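Local coordinates for protein nucleoporin NUP159 (Saccharomyces cerevisiae, PDB 1XIP) that helps build the nuclear pore complex and, through this N-terminal beta-propeller domain, tethers the helicase Dbp5 to the pore for mRNA export, at residues 172-177 against 184-189; 19-24 against 374-379. All blocks are in the same frame, centred on the assembly; numbering follows the deposited sequence.

Interaction 1: residues 172-177 against 184-189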
# COMPACT_ATOMS: atom_id res chain seq x y z
N ASN A 172 -6.28 0.67 -13.26
CA ASN A 172 -7.30 1.19 -14.14
C ASN A 172 -7.99 0.15 -15.01
O ASN A 172 -9.11 0.37 -15.45
CB ASN A 172 -6.71 2.28 -15.02
CG ASN A 172 -7.75 3.23 -15.49
OD1 ASN A 172 -8.34 3.06 -16.56
ND2 ASN A 172 -8.03 4.25 -14.67
N SER A 173 -7.34 -0.99 -15.25
CA SER A 173 -7.83 -1.97 -16.22
C SER A 173 -7.84 -3.42 -15.76
O SER A 173 -8.36 -4.29 -16.46
CB SER A 173 -7.06 -1.84 -17.53
OG SER A 173 -5.67 -1.98 -17.30
N GLN A 174 -7.29 -3.69 -14.58
CA GLN A 174 -7.21 -5.05 -14.05
C GLN A 174 -7.65 -5.14 -12.58
O GLN A 174 -7.51 -4.18 -11.83
CB GLN A 174 -5.78 -5.56 -14.18
CG GLN A 174 -5.62 -7.05 -14.15
CD GLN A 174 -4.15 -7.45 -14.25
OE1 GLN A 174 -3.28 -6.58 -14.40
NE2 GLN A 174 -3.87 -8.76 -14.16
N LEU A 175 -8.19 -6.30 -12.20
CA LEU A 175 -8.52 -6.61 -10.80
C LEU A 175 -8.04 -8.01 -10.46
O LEU A 175 -8.48 -9.00 -11.07
CB LEU A 175 -10.03 -6.49 -10.52
CG LEU A 175 -10.71 -6.78 -9.15
CD1 LEU A 175 -9.78 -7.04 -8.00
CD2 LEU A 175 -11.66 -5.66 -8.77
N ALA A 176 -7.12 -8.10 -9.50
CA ALA A 176 -6.61 -9.38 -9.02
C ALA A 176 -7.16 -9.75 -7.64
O ALA A 176 -7.40 -8.89 -6.79
CB ALA A 176 -5.10 -9.35 -9.00
N VAL A 177 -7.34 -11.04 -7.41
CA VAL A 177 -7.95 -11.53 -6.19
C VAL A 177 -7.13 -12.73 -5.67
O VAL A 177 -6.75 -13.61 -6.46
CB VAL A 177 -9.43 -11.91 -6.47
CG1 VAL A 177 -9.97 -12.88 -5.46
CG2 VAL A 177 -10.30 -10.65 -6.54
N PHE A 184 -5.63 -17.90 -7.21
CA PHE A 184 -5.62 -16.56 -7.77
C PHE A 184 -6.63 -16.38 -8.90
O PHE A 184 -6.93 -17.32 -9.65
CB PHE A 184 -4.24 -16.26 -8.30
CG PHE A 184 -3.19 -16.16 -7.25
CD1 PHE A 184 -2.77 -14.92 -6.78
CD2 PHE A 184 -2.61 -17.31 -6.73
CE1 PHE A 184 -1.79 -14.83 -5.80
CE2 PHE A 184 -1.63 -17.23 -5.75
CZ PHE A 184 -1.22 -15.99 -5.28
N GLN A 185 -7.12 -15.16 -9.03
CA GLN A 185 -8.02 -14.82 -10.11
C GLN A 185 -7.75 -13.42 -10.60
O GLN A 185 -7.43 -12.53 -9.82
CB GLN A 185 -9.46 -14.94 -9.65
CG GLN A 185 -10.03 -16.34 -9.77
CD GLN A 185 -11.45 -16.40 -9.33
OE1 GLN A 185 -12.17 -15.40 -9.40
NE2 GLN A 185 -11.88 -17.55 -8.84
N SER A 186 -7.88 -13.24 -11.89
CA SER A 186 -7.59 -11.98 -12.52
C SER A 186 -8.71 -11.63 -13.46
O SER A 186 -9.23 -12.49 -14.16
CB SER A 186 -6.27 -12.08 -13.28
OG SER A 186 -5.93 -10.84 -13.87
N PHE A 187 -9.10 -10.36 -13.48
CA PHE A 187 -10.20 -9.92 -14.33
C PHE A 187 -9.81 -8.70 -15.12
O PHE A 187 -9.06 -7.85 -14.63
CB PHE A 187 -11.42 -9.55 -13.49
CG PHE A 187 -11.87 -10.62 -12.53
CD1 PHE A 187 -13.02 -11.37 -12.80
CD2 PHE A 187 -11.20 -10.83 -11.33
CE1 PHE A 187 -13.45 -12.34 -11.91
CE2 PHE A 187 -11.63 -11.79 -10.44
CZ PHE A 187 -12.76 -12.54 -10.73
N ALA A 188 -10.32 -8.59 -16.32
CA ALA A 188 -10.32 -7.30 -17.00
C ALA A 188 -11.32 -6.40 -16.27
O ALA A 188 -12.42 -6.84 -15.91
CB ALA A 188 -10.70 -7.47 -18.44
N TRP A 189 -10.91 -5.16 -16.01
CA TRP A 189 -11.69 -4.21 -15.24
C TRP A 189 -11.99 -2.90 -16.01
O TRP A 189 -11.08 -2.24 -16.53
CB TRP A 189 -10.98 -3.90 -13.92
CG TRP A 189 -11.66 -2.85 -13.11
CD1 TRP A 189 -11.46 -1.50 -13.18
CD2 TRP A 189 -12.69 -3.05 -12.14
NE1 TRP A 189 -12.29 -0.85 -12.31
CE2 TRP A 189 -13.06 -1.78 -11.65
CE3 TRP A 189 -13.34 -4.18 -11.63
CZ2 TRP A 189 -14.05 -1.61 -10.67
CZ3 TRP A 189 -14.32 -4.01 -10.66
CH2 TRP A 189 -14.66 -2.73 -10.19
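Leu-175 lays its CD2 methyl against the six-membered ring of Trp-189, 3.6 Å from CE3, the two side chains crossing obliquely. CG anti to the backbone N in both (chi1 178° and 175°) carries the two groups to where they meet; Asn-172 O lies at the indole edge. Farther along the face that Leu-175 shares with Val-177 and Gln-185, Phe-187 brings the edge of its ring to Leu-175 O, with CD2 3.3 Å from that oxygen.

On the other face, the extended chain of Gln-174 reaches Ser-186. NE2 donates to OG over 2.9 Å at 174°, with the acceptor in the amide plane, and a second, weak bond runs from NE2 to Pro-224 O.

Paired backbone bonds join Leu-175 with Phe-187 and Val-177 with Gln-185, the antiparallel ladder of a beta hairpin. Trp-189 N continues it to Ser-173 O at 2.7 Å.

The hairpin forms the two middle strands of a four-stranded propeller sheet, between 167-170 and 193-200; Gln-174, Ala-176 and Phe-184 pack on strands 215-221 and 226-232 of the next sheet.

Interaction 2: residues 19-24 against 374-379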
# COMPACT_ATOMS: atom_id res chain seq x y z
N PHE A 19 18.35 5.77 -3.54
CA PHE A 19 17.54 6.72 -2.81
C PHE A 19 18.42 7.81 -2.21
O PHE A 19 19.54 7.55 -1.79
CB PHE A 19 16.76 6.01 -1.73
CG PHE A 19 15.71 5.06 -2.25
CD1 PHE A 19 14.43 5.52 -2.57
CD2 PHE A 19 16.00 3.71 -2.41
CE1 PHE A 19 13.44 4.63 -3.03
CE2 PHE A 19 15.04 2.84 -2.87
CZ PHE A 19 13.75 3.29 -3.18
N LYS A 20 17.90 9.04 -2.20
CA LYS A 20 18.53 10.16 -1.52
C LYS A 20 17.62 10.58 -0.38
O LYS A 20 16.48 11.00 -0.62
CB LYS A 20 18.76 11.32 -2.48
CG LYS A 20 20.06 12.07 -2.24
CD LYS A 20 19.87 13.27 -1.29
CE LYS A 20 21.19 13.64 -0.57
NZ LYS A 20 21.84 14.89 -1.11
N PHE A 21 18.10 10.43 0.86
CA PHE A 21 17.33 10.77 2.04
C PHE A 21 17.15 12.27 2.16
O PHE A 21 18.10 13.01 2.45
CB PHE A 21 18.00 10.25 3.30
CG PHE A 21 17.25 10.57 4.56
CD1 PHE A 21 16.04 9.91 4.86
CD2 PHE A 21 17.72 11.55 5.45
CE1 PHE A 21 15.34 10.20 6.04
CE2 PHE A 21 17.01 11.85 6.63
CZ PHE A 21 15.83 11.18 6.93
N LEU A 22 15.94 12.73 1.91
CA LEU A 22 15.70 14.16 1.90
C LEU A 22 15.41 14.72 3.30
O LEU A 22 15.79 15.86 3.60
CB LEU A 22 14.61 14.51 0.88
CG LEU A 22 15.09 15.26 -0.36
CD1 LEU A 22 16.40 14.72 -0.89
CD2 LEU A 22 14.05 15.21 -1.44
N GLY A 23 14.74 13.95 4.15
CA GLY A 23 14.52 14.33 5.55
C GLY A 23 13.36 13.60 6.24
O GLY A 23 12.61 12.84 5.62
N GLN A 24 13.22 13.86 7.54
CA GLN A 24 12.25 13.15 8.38
C GLN A 24 11.85 13.97 9.60
O GLN A 24 12.70 14.52 10.29
CB GLN A 24 12.86 11.87 8.87
CG GLN A 24 11.90 10.92 9.47
CD GLN A 24 12.36 9.50 9.27
OE1 GLN A 24 11.61 8.66 8.72
NE2 GLN A 24 13.60 9.21 9.70
N SER A 374 5.52 10.02 11.96
CA SER A 374 6.71 10.57 11.34
C SER A 374 6.61 10.40 9.83
O SER A 374 6.09 9.40 9.35
CB SER A 374 7.95 9.87 11.87
OG SER A 374 9.11 10.62 11.55
N LEU A 375 7.09 11.41 9.10
CA LEU A 375 7.07 11.37 7.65
C LEU A 375 8.47 11.50 7.12
O LEU A 375 9.24 12.37 7.54
CB LEU A 375 6.17 12.48 7.06
CG LEU A 375 5.91 12.35 5.54
CD1 LEU A 375 4.47 12.45 5.24
CD2 LEU A 375 6.67 13.33 4.71
N GLN A 376 8.79 10.65 6.16
CA GLN A 376 10.09 10.61 5.53
C GLN A 376 9.94 10.96 4.03
O GLN A 376 9.00 10.49 3.37
CB GLN A 376 10.63 9.21 5.69
CG GLN A 376 11.97 8.99 5.11
CD GLN A 376 12.40 7.52 5.18
OE1 GLN A 376 11.63 6.64 5.62
NE2 GLN A 376 13.64 7.25 4.75
N ILE A 377 10.84 11.80 3.52
CA ILE A 377 10.90 12.04 2.08
C ILE A 377 12.17 11.45 1.50
O ILE A 377 13.27 11.72 1.98
CB ILE A 377 10.82 13.55 1.71
CG1 ILE A 377 9.49 14.16 2.16
CG2 ILE A 377 11.01 13.74 0.20
CD1 ILE A 377 9.36 15.64 1.81
N VAL A 378 12.00 10.66 0.45
CA VAL A 378 13.10 9.93 -0.17
C VAL A 378 13.06 10.14 -1.70
O VAL A 378 12.08 9.79 -2.37
CB VAL A 378 13.03 8.42 0.23
CG1 VAL A 378 14.04 7.65 -0.48
CG2 VAL A 378 13.24 8.24 1.71
N GLY A 379 14.10 10.73 -2.25
CA GLY A 379 14.18 10.89 -3.69
C GLY A 379 14.79 9.67 -4.34
O GLY A 379 15.90 9.28 -3.99
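With CG anti to the backbone N in both Phe-21 (chi1 -180°) and Gln-376 (chi1 -179°), the aromatic ring and the extended glutamine chain are brought together on one face of an antiparallel strand pair interrupted by a classic beta bulge. This pair closes the propeller: an N-terminal strand becomes the outermost strand of a sheet whose other three strands come from the C-terminal part of the chain.

The bulge is defined by Leu-22 and Gly-23 both facing Ile-377. Ile-377 O accepts from Leu-22 N at 2.9 Å and only weakly from Gly-23 N at 3.4 Å, while Ile-377 N returns a bond to Gly-23 O. A side chain on Gly-23, at its backbone angles, would run into the carbonyl oxygen of Leu-22. The extra residue also turns Leu-22 toward the partner strand, where its CB lies 3.7 Å from Ile-377 CG2; both side chains also touch helix 65-73.

Gln-376 NE2 meets the edge of the Phe-21 ring near its plane, 3.6 Å from CD1, and the long axes cross at about a right angle. The same NE2 donates to Val-324 O. An alanine in place of Gln-376 is likely to leave that carbonyl without its donor and open a gap beside the Phe-21 ring edge. Gln-24 slants across the glutamine chain, the two amide planes 49° apart, with OE1 3.2 Å from Gln-376 CB.

On the Lys-20 side of the bulge, Lys-20 and Gly-379 exchange two backbone bonds, the shorter from Lys-20 N to Gly-379 O at 2.7 Å. One face of the Phe-21 ring is covered by its own strand, where Gly-23 N stands 3.9 Å above the plane, over the ring centre.

In the fold
Interactions 1 and 2 lie on opposite sides of the centre of the propeller domain, their centres 33 Å apart and their nearest atoms about 23 Å apart, without touching. They belong to different four-stranded antiparallel sheets. Interaction 1 pairs neighbouring strands of a hairpin, with six residues between its segments; interaction 2 pairs strands with 349 residues between theirs. Along the chain the order is 19-24, 172-177, 184-189, 374-379, so interaction 1 is nested within the loop that interaction 2 closes. Both contacts lie within a single blade each, but the first is built from consecutive strands, whereas the second joins the N-terminal and C-terminal parts of the Dbp5-binding domain, completing the ring.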